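Local structure of homoserine dehydrogenase (Thermoplasma acidophilum, 3ING) at residues 250-255 with 275-280; 8-13 with 70-75; 105-110 with 126-131; 142-145 with 151-154. The protein binds NADPH and probably reduces aspartate semialdehyde to homoserine, a step shared by threonine and methionine biosynthesis. All coordinates share one frame; numbering follows the deposited sequence.

Interaction 1. Residues 250-255 with 275-280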
loop_
_atom_site.group_PDB
_atom_site.type_symbol
_atom_site.label_atom_id
_atom_site.label_comp_id
_atom_site.label_asym_id
_atom_site.label_seq_id
_atom_site.Cartn_x
_atom_site.Cartn_y
_atom_site.Cartn_z
ATOM N N ARG A 250 15.627 -11.040 15.988
ATOM C CA ARG A 250 15.197 -9.752 15.486
ATOM C C ARG A 250 14.451 -9.006 16.591
ATOM O O ARG A 250 13.806 -9.626 17.473
ATOM C CB ARG A 250 14.269 -9.921 14.305
ATOM C CG ARG A 250 14.800 -10.732 13.136
ATOM C CD ARG A 250 15.842 -9.988 12.326
ATOM N NE ARG A 250 16.149 -10.781 11.138
ATOM C CZ ARG A 250 17.008 -11.785 11.116
ATOM N NH1 ARG A 250 17.678 -12.145 12.203
ATOM N NH2 ARG A 250 17.236 -12.414 9.992
ATOM N N LEU A 251 14.540 -7.677 16.542
ATOM C CA LEU A 251 13.773 -6.812 17.429
ATOM C C LEU A 251 12.446 -6.543 16.708
ATOM O O LEU A 251 12.354 -5.760 15.753
ATOM C CB LEU A 251 14.547 -5.527 17.759
ATOM C CG LEU A 251 13.989 -4.576 18.836
ATOM C CD1 LEU A 251 12.803 -3.755 18.358
ATOM C CD2 LEU A 251 13.649 -5.344 20.145
ATOM N N VAL A 252 11.412 -7.219 17.173
ATOM C CA VAL A 252 10.101 -7.164 16.548
ATOM C C VAL A 252 9.156 -6.302 17.369
ATOM O O VAL A 252 9.080 -6.423 18.591
ATOM C CB VAL A 252 9.495 -8.599 16.428
ATOM C CG1 VAL A 252 8.082 -8.568 15.848
ATOM C CG2 VAL A 252 10.431 -9.524 15.560
ATOM N N THR A 253 8.454 -5.427 16.672
ATOM C CA THR A 253 7.466 -4.544 17.255
ATOM C C THR A 253 6.083 -5.098 16.917
ATOM O O THR A 253 5.732 -5.268 15.721
ATOM C CB THR A 253 7.595 -3.111 16.727
ATOM O OG1 THR A 253 8.889 -2.584 17.048
ATOM C CG2 THR A 253 6.525 -2.192 17.357
ATOM N N GLU A 254 5.313 -5.380 17.968
ATOM C CA GLU A 254 3.932 -5.895 17.843
ATOM C C GLU A 254 2.863 -4.991 18.505
ATOM O O GLU A 254 3.055 -4.434 19.614
ATOM C CB GLU A 254 3.821 -7.262 18.481
ATOM C CG GLU A 254 4.900 -8.263 18.089
ATOM C CD GLU A 254 4.813 -9.542 18.907
ATOM O OE1 GLU A 254 5.157 -9.505 20.129
ATOM O OE2 GLU A 254 4.391 -10.561 18.321
ATOM N N VAL A 255 1.719 -4.903 17.844
ATOM C CA VAL A 255 0.579 -4.143 18.321
ATOM C C VAL A 255 -0.628 -5.017 18.092
ATOM O O VAL A 255 -0.868 -5.524 16.980
ATOM C CB VAL A 255 0.469 -2.786 17.611
ATOM C CG1 VAL A 255 -0.831 -2.111 17.960
ATOM C CG2 VAL A 255 1.672 -1.872 18.004
ATOM N N ASP A 275 8.630 -17.614 8.961
ATOM C CA ASP A 275 8.027 -16.340 9.324
ATOM C C ASP A 275 8.262 -15.352 8.195
ATOM O O ASP A 275 9.376 -15.274 7.710
ATOM C CB ASP A 275 8.728 -15.856 10.590
ATOM C CG ASP A 275 8.042 -14.668 11.254
ATOM O OD1 ASP A 275 7.630 -13.713 10.561
ATOM O OD2 ASP A 275 7.959 -14.699 12.501
ATOM N N PHE A 276 7.269 -14.560 7.798
ATOM C CA PHE A 276 7.493 -13.564 6.725
ATOM C C PHE A 276 8.637 -12.629 7.062
ATOM O O PHE A 276 9.401 -12.208 6.205
ATOM C CB PHE A 276 6.254 -12.715 6.447
ATOM C CG PHE A 276 6.524 -11.534 5.538
ATOM C CD1 PHE A 276 6.725 -11.729 4.187
ATOM C CD2 PHE A 276 6.626 -10.248 6.042
ATOM C CE1 PHE A 276 7.038 -10.679 3.347
ATOM C CE2 PHE A 276 6.917 -9.192 5.220
ATOM C CZ PHE A 276 7.110 -9.403 3.849
ATOM N N LEU A 277 8.772 -12.325 8.332
ATOM C CA LEU A 277 9.760 -11.331 8.744
ATOM C C LEU A 277 11.177 -11.804 8.496
ATOM O O LEU A 277 12.115 -10.992 8.437
ATOM C CB LEU A 277 9.550 -10.933 10.217
ATOM C CG LEU A 277 8.239 -10.219 10.557
ATOM C CD1 LEU A 277 8.185 -9.811 12.080
ATOM C CD2 LEU A 277 8.041 -9.028 9.593
HETATM N N MSE A 278 11.356 -13.113 8.394
HETATM C CA MSE A 278 12.661 -13.651 8.060
HETATM C C MSE A 278 12.982 -13.467 6.579
HETATM O O MSE A 278 14.120 -13.689 6.190
HETATM C CB MSE A 278 12.742 -15.141 8.444
HETATM C CG MSE A 278 12.893 -15.340 9.956
HETATM SE SE MSE A 278 14.585 -14.679 10.676
HETATM C CE MSE A 278 15.621 -15.957 9.794
ATOM N N SER A 279 12.016 -13.022 5.755
ATOM C CA SER A 279 12.319 -12.760 4.350
ATOM C C SER A 279 12.988 -11.388 4.191
ATOM O O SER A 279 13.507 -11.074 3.135
ATOM C CB SER A 279 11.064 -12.774 3.462
ATOM O OG SER A 279 10.274 -11.589 3.631
ATOM N N ILE A 280 12.941 -10.574 5.242
ATOM C CA ILE A 280 13.468 -9.222 5.159
ATOM C C ILE A 280 14.987 -9.218 5.217
ATOM O O ILE A 280 15.611 -9.743 6.157
ATOM C CB ILE A 280 12.861 -8.329 6.230
ATOM C CG1 ILE A 280 11.333 -8.318 6.098
ATOM C CG2 ILE A 280 13.437 -6.884 6.144
ATOM C CD1 ILE A 280 10.635 -7.715 7.368
HETATM O O HOH W 1 14.814 -10.616 8.614
#
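R250 and M278, a selenomethionine, meet at about a right angle. SE of M278 lies over one face of the R250 guanidinium, offset toward its rim and 3.6 Å from NH2 of R250. Bends at chi2 and chi3 (both close to -67°) curl the M278 chain and bring SE, then CE, up to that nitrogen. R250 bends once, at chi2 (-74°), and then runs extended toward the turn. The polarisable chalcogen, selenium here in place of the natural sulfur, can lie on the face of a guanidinium, whose N-H groups point outward in its plane. That edge is used: water 1 lies in the plane, accepts from R250 NE at 2.9 Å, and donates to the carbonyl O of L277 and of I280, both 2.7 Å away, while NH1 of R250 is bonded to the carbonyl of A247. Strand 249-258 belongs to the antiparallel sheet of the homoserine dehydrogenase family region, and residues 275-280 lie in the connection between strands 261-270 and 286-291. V252 meets L277, CG1 of V252 lying 4.0 Å from CD1 of L277; both are apolar and buried, so branched methyls join strand and turn with no polar group to satisfy. An Asx turn fixes the backbone at L277, its N donating to D275 OD1 at 2.9 Å; D275 OD2 forms a salt bridge with R168. F276 packs on F276 of the second subunit.

Interaction 2. Residues 8-13 with 70-75; sequences ILMGTG and RAFSGP. With NDP (NADPH dihydro-nicotinamide-adenine-dinucleotide phosphate), chain C.
The ring of F72 takes the methyl CE of M10, a selenomethionine, at its edge and near its plane, with CZ of F72 4.0 Å from CE of M10. The backbone N of G74 stands over the centre of one face, 3.8 Å above the plane of the F72 ring, and C2A of the NADPH adenine approaches obliquely. M10 ends the first strand of the Rossmann-type domain, before the glycine-rich GxGxxG loop that begins at G11. Its SE lies 5.2 Å from the centroid of the F72 ring, 68° off the normal, a Met-aromatic contact. Bends at chi2 and chi3 curl the M10 chain so that CE sits among three carbon neighbours, touching CG of P75 and C2A besides the phenylalanine. The flexible chain of methionine, here with selenium for sulfur, can bend to fit such a mixed surface at the adenine end of the cofactor. N of T12 donates to O3B of the adenosine ribose at 3.0 Å. At G11, where phi is positive (98°), a beta carbon would be jammed against the preceding carbonyl and crowded by O4B. One on G13 would collide with the cofactor, for CA of G13 lies 3.4 Å from O5B of NADPH.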
loop_
_atom_site.group_PDB
_atom_site.type_symbol
_atom_site.label_atom_id
_atom_site.label_comp_id
_atom_site.label_asym_id
_atom_site.label_seq_id
_atom_site.Cartn_x
_atom_site.Cartn_y
_atom_site.Cartn_z
ATOM N N ILE A 8 7.289 24.473 4.169
ATOM C CA ILE A 8 8.380 24.919 5.002
ATOM C C ILE A 8 9.033 23.648 5.513
ATOM O O ILE A 8 8.346 22.754 6.016
ATOM C CB ILE A 8 7.895 25.785 6.182
ATOM C CG1 ILE A 8 7.474 27.188 5.680
ATOM C CG2 ILE A 8 8.991 25.897 7.205
ATOM C CD1 ILE A 8 6.578 27.974 6.684
ATOM N N LEU A 9 10.355 23.553 5.377
ATOM C CA LEU A 9 11.078 22.353 5.781
ATOM C C LEU A 9 11.992 22.657 6.972
ATOM O O LEU A 9 12.911 23.432 6.840
ATOM C CB LEU A 9 11.944 21.829 4.629
ATOM C CG LEU A 9 12.819 20.589 4.913
ATOM C CD1 LEU A 9 11.919 19.427 5.472
ATOM C CD2 LEU A 9 13.647 20.124 3.684
HETATM N N MSE A 10 11.780 21.967 8.082
HETATM C CA MSE A 10 12.595 22.104 9.259
HETATM C C MSE A 10 13.511 20.884 9.350
HETATM O O MSE A 10 13.018 19.778 9.517
HETATM C CB MSE A 10 11.721 22.113 10.504
HETATM C CG MSE A 10 10.735 23.239 10.648
HETATM SE SE MSE A 10 11.524 24.736 11.555
HETATM C CE MSE A 10 12.145 24.065 13.242
ATOM N N GLY A 11 14.821 21.089 9.230
ATOM C CA GLY A 11 15.785 19.986 9.271
ATOM C C GLY A 11 16.181 19.548 7.892
ATOM O O GLY A 11 15.335 19.180 7.086
ATOM N N THR A 12 17.477 19.616 7.621
ATOM C CA THR A 12 18.070 19.294 6.317
ATOM C C THR A 12 19.302 18.387 6.467
ATOM O O THR A 12 20.393 18.650 5.879
ATOM C CB THR A 12 18.450 20.563 5.577
ATOM O OG1 THR A 12 19.013 21.481 6.516
ATOM C CG2 THR A 12 17.200 21.190 4.954
ATOM N N GLY A 13 19.109 17.321 7.242
ATOM C CA GLY A 13 20.136 16.312 7.451
ATOM C C GLY A 13 19.977 15.171 6.464
ATOM O O GLY A 13 19.589 15.391 5.318
ATOM N N ARG A 70 22.724 32.932 7.457
ATOM C CA ARG A 70 21.670 33.709 8.112
ATOM C C ARG A 70 21.104 32.936 9.331
ATOM O O ARG A 70 20.327 31.959 9.189
ATOM C CB ARG A 70 20.604 33.953 7.062
ATOM C CG ARG A 70 19.365 34.673 7.462
ATOM C CD ARG A 70 18.760 35.177 6.162
ATOM N NE ARG A 70 17.303 35.253 6.146
ATOM C CZ ARG A 70 16.583 36.279 6.582
ATOM N NH1 ARG A 70 17.170 37.355 7.124
ATOM N NH2 ARG A 70 15.252 36.214 6.489
ATOM N N ALA A 71 21.525 33.378 10.522
ATOM C CA ALA A 71 21.243 32.714 11.793
ATOM C C ALA A 71 19.773 32.406 12.057
ATOM O O ALA A 71 18.920 33.269 11.971
ATOM C CB ALA A 71 21.814 33.529 12.946
ATOM N N PHE A 72 19.521 31.158 12.452
ATOM C CA PHE A 72 18.190 30.655 12.777
ATOM C C PHE A 72 17.951 30.622 14.276
ATOM O O PHE A 72 18.702 29.986 15.002
ATOM C CB PHE A 72 18.072 29.235 12.235
ATOM C CG PHE A 72 16.715 28.595 12.437
ATOM C CD1 PHE A 72 15.594 29.102 11.801
ATOM C CD2 PHE A 72 16.574 27.466 13.228
ATOM C CE1 PHE A 72 14.373 28.506 11.947
ATOM C CE2 PHE A 72 15.340 26.859 13.375
ATOM C CZ PHE A 72 14.250 27.380 12.727
ATOM N N SER A 73 16.896 31.286 14.744
ATOM C CA SER A 73 16.571 31.301 16.182
ATOM C C SER A 73 15.472 30.316 16.591
ATOM O O SER A 73 15.431 29.872 17.730
ATOM C CB SER A 73 16.165 32.711 16.591
ATOM O OG SER A 73 17.234 33.599 16.335
ATOM N N GLY A 74 14.569 29.998 15.674
ATOM C CA GLY A 74 13.487 29.070 15.936
ATOM C C GLY A 74 12.493 29.151 14.803
ATOM O O GLY A 74 12.664 29.961 13.894
ATOM N N PRO A 75 11.428 28.343 14.865
ATOM C CA PRO A 75 10.375 28.274 13.847
ATOM C C PRO A 75 9.768 29.607 13.483
ATOM O O PRO A 75 9.327 29.776 12.357
ATOM C CB PRO A 75 9.300 27.414 14.514
ATOM C CG PRO A 75 10.019 26.625 15.499
ATOM C CD PRO A 75 11.173 27.409 15.967
HETATM P PA NDP C . 20.039 14.413 11.081
HETATM O O1A NDP C . 20.886 13.915 9.982
HETATM O O2A NDP C . 20.690 14.561 12.405
HETATM O O5B NDP C . 19.416 15.848 10.700
HETATM C C5B NDP C . 18.655 16.665 11.566
HETATM C C4B NDP C . 18.454 18.041 10.952
HETATM O O4B NDP C . 17.785 18.906 11.833
HETATM C C3B NDP C . 19.788 18.749 10.681
HETATM O O3B NDP C . 19.656 19.695 9.631
HETATM C C2B NDP C . 20.054 19.454 11.968
HETATM O O2B NDP C . 20.911 20.556 11.859
HETATM C C1B NDP C . 18.662 19.942 12.271
HETATM N N9A NDP C . 18.395 20.218 13.677
HETATM C C8A NDP C . 18.898 19.651 14.814
HETATM N N7A NDP C . 18.264 20.230 15.882
HETATM C C5A NDP C . 17.387 21.131 15.416
HETATM C C6A NDP C . 16.533 21.978 16.092
HETATM N N6A NDP C . 16.258 21.775 17.377
HETATM N N1A NDP C . 15.761 22.769 15.318
HETATM C C2A NDP C . 15.835 22.798 13.940
HETATM N N3A NDP C . 16.679 21.952 13.246
HETATM C C4A NDP C . 17.438 21.134 14.032
HETATM O O3 NDP C . 18.741 13.479 11.234
HETATM P PN NDP C . 18.092 12.551 10.093
HETATM O O1N NDP C . 18.875 11.282 9.992
HETATM O O2N NDP C . 17.903 13.413 8.886
HETATM O O5D NDP C . 16.648 12.161 10.724
HETATM C C5D NDP C . 15.712 13.237 10.798
HETATM C C4D NDP C . 14.422 12.728 11.433
HETATM O O4D NDP C . 13.918 11.699 10.611
HETATM C C3D NDP C . 14.607 12.111 12.793
HETATM O O3D NDP C . 13.608 12.519 13.735
HETATM C C2D NDP C . 14.575 10.618 12.533
HETATM O O2D NDP C . 14.133 9.878 13.640
HETATM C C1D NDP C . 13.611 10.542 11.372
HETATM N N1N NDP C . 13.734 9.327 10.586
HETATM C C2N NDP C . 14.942 9.009 10.022
HETATM C C3N NDP C . 15.175 7.783 9.416
HETATM C C7N NDP C . 16.454 7.568 8.702
HETATM O O7N NDP C . 16.391 6.789 7.568
HETATM N N7N NDP C . 17.575 8.186 9.049
HETATM C C4N NDP C . 14.015 6.868 9.035
HETATM C C5N NDP C . 12.733 7.330 9.670
HETATM C C6N NDP C . 12.640 8.521 10.385
HETATM P P2B NDP C . 22.370 20.479 11.198
HETATM O O1X NDP C . 22.892 21.842 11.563
HETATM O O2X NDP C . 22.326 20.089 9.691
HETATM O O3X NDP C . 23.054 19.391 11.964
#

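Interaction 3. Residues 105-110 with 126-131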
loop_
_atom_site.group_PDB
_atom_site.type_symbol
_atom_site.label_atom_id
_atom_site.label_comp_id
_atom_site.label_asym_id
_atom_site.label_seq_id
_atom_site.Cartn_x
_atom_site.Cartn_y
_atom_site.Cartn_z
HETATM N N MSE A 105 2.081 25.616 16.453
HETATM C CA MSE A 105 2.342 26.859 15.735
HETATM C C MSE A 105 1.940 26.748 14.264
HETATM O O MSE A 105 1.269 27.654 13.707
HETATM C CB MSE A 105 3.820 27.218 15.794
HETATM C CG MSE A 105 4.167 28.484 14.995
HETATM SE SE MSE A 105 6.078 28.877 15.112
HETATM C CE MSE A 105 6.168 28.980 17.010
ATOM N N ALA A 106 2.346 25.650 13.626
ATOM C CA ALA A 106 1.983 25.394 12.232
ATOM C C ALA A 106 0.470 25.389 12.035
ATOM O O ALA A 106 -0.043 26.092 11.161
ATOM C CB ALA A 106 2.584 24.084 11.741
ATOM N N PHE A 107 -0.238 24.593 12.840
ATOM C CA PHE A 107 -1.683 24.456 12.721
ATOM C C PHE A 107 -2.386 25.772 12.880
ATOM O O PHE A 107 -3.353 26.058 12.163
ATOM C CB PHE A 107 -2.273 23.510 13.773
ATOM C CG PHE A 107 -1.810 22.100 13.690
ATOM C CD1 PHE A 107 -1.586 21.464 12.470
ATOM C CD2 PHE A 107 -1.691 21.367 14.843
ATOM C CE1 PHE A 107 -1.183 20.157 12.424
ATOM C CE2 PHE A 107 -1.312 20.063 14.825
ATOM C CZ PHE A 107 -1.048 19.437 13.610
ATOM N N GLU A 108 -1.947 26.554 13.869
ATOM C CA GLU A 108 -2.559 27.832 14.140
ATOM C C GLU A 108 -2.248 28.814 13.037
ATOM O O GLU A 108 -2.955 29.784 12.884
ATOM C CB GLU A 108 -2.081 28.413 15.486
ATOM C CG GLU A 108 -2.547 27.566 16.671
ATOM C CD GLU A 108 -2.086 28.067 18.034
ATOM O OE1 GLU A 108 -1.176 28.915 18.107
ATOM O OE2 GLU A 108 -2.633 27.551 19.029
ATOM N N SER A 109 -1.168 28.582 12.295
ATOM C CA SER A 109 -0.798 29.443 11.197
ATOM C C SER A 109 -1.459 29.025 9.893
ATOM O O SER A 109 -1.065 29.512 8.851
ATOM C CB SER A 109 0.705 29.382 10.971
ATOM O OG SER A 109 1.420 29.949 12.051
ATOM N N GLY A 110 -2.389 28.079 9.929
ATOM C CA GLY A 110 -3.085 27.669 8.708
ATOM C C GLY A 110 -2.407 26.573 7.905
ATOM O O GLY A 110 -2.722 26.365 6.721
ATOM N N HIS A 126 -1.956 13.184 22.281
ATOM C CA HIS A 126 -3.206 13.829 22.677
ATOM C C HIS A 126 -3.219 15.323 22.361
ATOM O O HIS A 126 -4.144 15.818 21.725
ATOM C CB HIS A 126 -3.511 13.604 24.166
ATOM C CG HIS A 126 -4.669 14.422 24.656
ATOM N ND1 HIS A 126 -5.981 13.996 24.540
ATOM C CD2 HIS A 126 -4.721 15.660 25.200
ATOM C CE1 HIS A 126 -6.787 14.935 25.010
ATOM N NE2 HIS A 126 -6.051 15.970 25.389
ATOM N N ASP A 127 -2.192 16.042 22.819
ATOM C CA ASP A 127 -2.143 17.470 22.618
ATOM C C ASP A 127 -1.958 17.814 21.163
ATOM O O ASP A 127 -2.560 18.751 20.666
ATOM C CB ASP A 127 -1.020 18.091 23.443
ATOM C CG ASP A 127 -1.294 18.004 24.932
ATOM O OD1 ASP A 127 -2.453 18.243 25.291
ATOM O OD2 ASP A 127 -0.364 17.679 25.705
ATOM N N ILE A 128 -1.136 17.047 20.462
ATOM C CA ILE A 128 -0.991 17.281 19.035
ATOM C C ILE A 128 -2.310 17.073 18.295
ATOM O O ILE A 128 -2.672 17.891 17.448
ATOM C CB ILE A 128 0.091 16.390 18.414
ATOM C CG1 ILE A 128 1.465 16.821 18.932
ATOM C CG2 ILE A 128 -0.018 16.428 16.858
ATOM C CD1 ILE A 128 2.594 15.833 18.610
HETATM N N MSE A 129 -3.054 16.003 18.594
HETATM C CA MSE A 129 -4.325 15.776 17.827
HETATM C C MSE A 129 -5.397 16.762 18.193
HETATM O O MSE A 129 -6.223 17.142 17.353
HETATM C CB MSE A 129 -4.812 14.357 18.008
HETATM C CG MSE A 129 -3.776 13.363 17.533
HETATM SE SE MSE A 129 -3.245 13.636 15.625
HETATM C CE MSE A 129 -1.951 12.254 15.497
ATOM N N ASP A 130 -5.382 17.195 19.448
ATOM C CA ASP A 130 -6.299 18.221 19.907
ATOM C C ASP A 130 -6.077 19.527 19.151
ATOM O O ASP A 130 -7.023 20.182 18.728
ATOM C CB ASP A 130 -6.092 18.454 21.380
ATOM C CG ASP A 130 -7.071 19.431 21.956
ATOM O OD1 ASP A 130 -8.222 19.485 21.467
ATOM O OD2 ASP A 130 -6.673 20.135 22.906
ATOM N N SER A 131 -4.826 19.928 19.006
ATOM C CA SER A 131 -4.527 21.172 18.303
ATOM C C SER A 131 -4.900 21.009 16.817
ATOM O O SER A 131 -5.422 21.937 16.184
ATOM C CB SER A 131 -3.051 21.531 18.510
ATOM O OG SER A 131 -2.697 22.729 17.841
HETATM O O HOH W 2 -4.025 25.024 18.980
#
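An oxygen meets an aromatic edge where S131 touches F107: OG of S131 lies in the plane of the F107 ring, 3.4 Å from its CD2. The contact joins helices 97-108 and 119-135 of the NADPH-binding Rossmann-type domain, which precede and follow strand 112-115. Hydrogens on a ring edge carry a slight positive charge, which suits a hydroxyl oxygen beside them, and a small residue here is consistent with the close approach, the CA atoms of F107 and S131 being 7.1 Å apart. With OG anti to the S131 nitrogen (chi1 180°), the hydroxyl is turned out toward the phenylalanine. Farther along the ring, CE2 of F107 approaches the carbonyl O of I128 obliquely at 3.7 Å. F107 also packs on V113 of the intervening strand, bridging helix and sheet. Water 2 donates to OE2 of E108 and is bonded to OG of S131, both at 2.9 Å; OE2 also forms a salt bridge with R104. Helix 97-108 ends in a Schellman motif with G110, a glycine suited to its positive phi (88°), at C-prime: N of the residue after G110 bonds to O of A106, and N of G110 to O of F107 at 3.2 Å.

Interaction 4. Residues 142-145 with 151-154; sequences EATV and LFSV. With NA (sodium ion), chain B.
Both carboxylate oxygens of E142 grip the opening amides of helix 152-157. OE1 of E142 accepts from N of S153 at 2.8 Å and OE2 of E142 from N of F152 at 2.9 Å, each through its syn lone pair. N of L151, at the N-cap position, meets OE2 of E142 at 2.8 Å from above the carboxylate plane. The bend at chi2 (64°) swings OE2 onto the sodium ion, 2.8 Å away, which the carbonyl O of E142 also binds. V145 O, 2.5 Å from sodium, and the carbonyls of A146 and V149 complete the site. A glutamine here keeps one acceptor oxygen but has an NH2 for the other, so either the S153 amide or the F152 and L151 amides would probably lose their mate, and the sodium the negative charge beside it. Outward, CG1 of V145 packs on CD1 of L151 at 3.5 Å, and CG2 of V145 meets the F152 ring edge. OG of S153 bonds to S158 of the second subunit, and the T144 carbonyl O to NZ of K217, the predicted proton donor. Four carbonyls and one carboxylate oxygen make a monovalent cation site, as in other homoserine dehydrogenases.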
loop_
_atom_site.group_PDB
_atom_site.type_symbol
_atom_site.label_atom_id
_atom_site.label_comp_id
_atom_site.label_asym_id
_atom_site.label_seq_id
_atom_site.Cartn_x
_atom_site.Cartn_y
_atom_site.Cartn_z
ATOM N N GLU A 142 3.992 9.136 7.685
ATOM C CA GLU A 142 4.486 7.931 7.050
ATOM C C GLU A 142 5.900 7.546 7.461
ATOM O O GLU A 142 6.171 6.398 7.786
ATOM C CB GLU A 142 4.477 8.080 5.536
ATOM C CG GLU A 142 4.774 6.749 4.820
ATOM C CD GLU A 142 3.685 5.730 5.109
ATOM O OE1 GLU A 142 2.527 6.022 4.786
ATOM O OE2 GLU A 142 3.997 4.675 5.692
ATOM N N ALA A 143 6.813 8.493 7.394
ATOM C CA ALA A 143 8.220 8.242 7.683
ATOM C C ALA A 143 8.544 7.909 9.131
ATOM O O ALA A 143 9.646 7.459 9.407
ATOM C CB ALA A 143 9.061 9.468 7.226
ATOM N N THR A 144 7.607 8.125 10.063
ATOM C CA THR A 144 7.864 7.879 11.473
ATOM C C THR A 144 7.905 6.388 11.845
ATOM O O THR A 144 8.455 6.084 12.863
ATOM C CB THR A 144 6.818 8.547 12.383
ATOM O OG1 THR A 144 5.528 7.919 12.158
ATOM C CG2 THR A 144 6.781 10.071 12.122
ATOM N N VAL A 145 7.357 5.482 11.028
ATOM C CA VAL A 145 7.483 4.031 11.315
ATOM C C VAL A 145 7.940 3.312 10.045
ATOM O O VAL A 145 7.259 3.379 9.015
ATOM C CB VAL A 145 6.178 3.399 11.790
ATOM C CG1 VAL A 145 6.385 1.836 12.125
ATOM C CG2 VAL A 145 5.600 4.152 12.980
ATOM N N LEU A 151 3.260 2.118 4.886
ATOM C CA LEU A 151 2.618 1.574 6.045
ATOM C C LEU A 151 1.338 2.370 6.285
ATOM O O LEU A 151 0.235 1.841 6.105
ATOM C CB LEU A 151 3.607 1.642 7.241
ATOM C CG LEU A 151 3.308 0.752 8.451
ATOM C CD1 LEU A 151 4.527 0.602 9.393
ATOM C CD2 LEU A 151 2.114 1.227 9.204
ATOM N N PHE A 152 1.447 3.641 6.663
ATOM C CA PHE A 152 0.207 4.375 6.995
ATOM C C PHE A 152 -0.619 4.640 5.756
ATOM O O PHE A 152 -1.855 4.637 5.821
ATOM C CB PHE A 152 0.494 5.614 7.849
ATOM C CG PHE A 152 1.034 5.266 9.193
ATOM C CD1 PHE A 152 0.259 4.562 10.112
ATOM C CD2 PHE A 152 2.333 5.510 9.503
ATOM C CE1 PHE A 152 0.773 4.185 11.308
ATOM C CE2 PHE A 152 2.838 5.161 10.730
ATOM C CZ PHE A 152 2.054 4.494 11.630
ATOM N N SER A 153 0.029 4.825 4.626
ATOM C CA SER A 153 -0.694 5.040 3.363
ATOM C C SER A 153 -1.464 3.752 2.980
ATOM O O SER A 153 -2.548 3.803 2.367
ATOM C CB SER A 153 0.285 5.448 2.274
ATOM O OG SER A 153 1.370 4.541 2.044
ATOM N N VAL A 154 -0.877 2.601 3.342
ATOM C CA VAL A 154 -1.516 1.274 3.114
ATOM C C VAL A 154 -2.737 1.124 4.021
ATOM O O VAL A 154 -3.834 0.698 3.605
ATOM C CB VAL A 154 -0.513 0.159 3.364
ATOM C CG1 VAL A 154 -1.179 -1.238 3.368
ATOM C CG2 VAL A 154 0.644 0.256 2.329
HETATM NA NA NA B . 6.595 4.034 6.651
#

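Overall arrangement
Followed from the N terminus, the four contacts come in series: none nests in another and none crosses. Interaction 2 closes the first, long loop, bringing the end of strand 4-10 to the segment ahead of strand 85-88. Interaction 3 then pairs helices 97-108 and 119-135, which precede and follow strand 112-115; it touches interaction 2 where CB of P75 lies 3.6 Å from SE of M105, both lying in one Rossmann-type unit. Interaction 4 closes a short loop after strand 139-140, leading from that unit into helix 152-157. Interaction 1 closes a loop containing strand 261-270, joining strand 249-258 to the turn that leads on to strand 286-291. Interactions 1 and 4 both reach the second subunit.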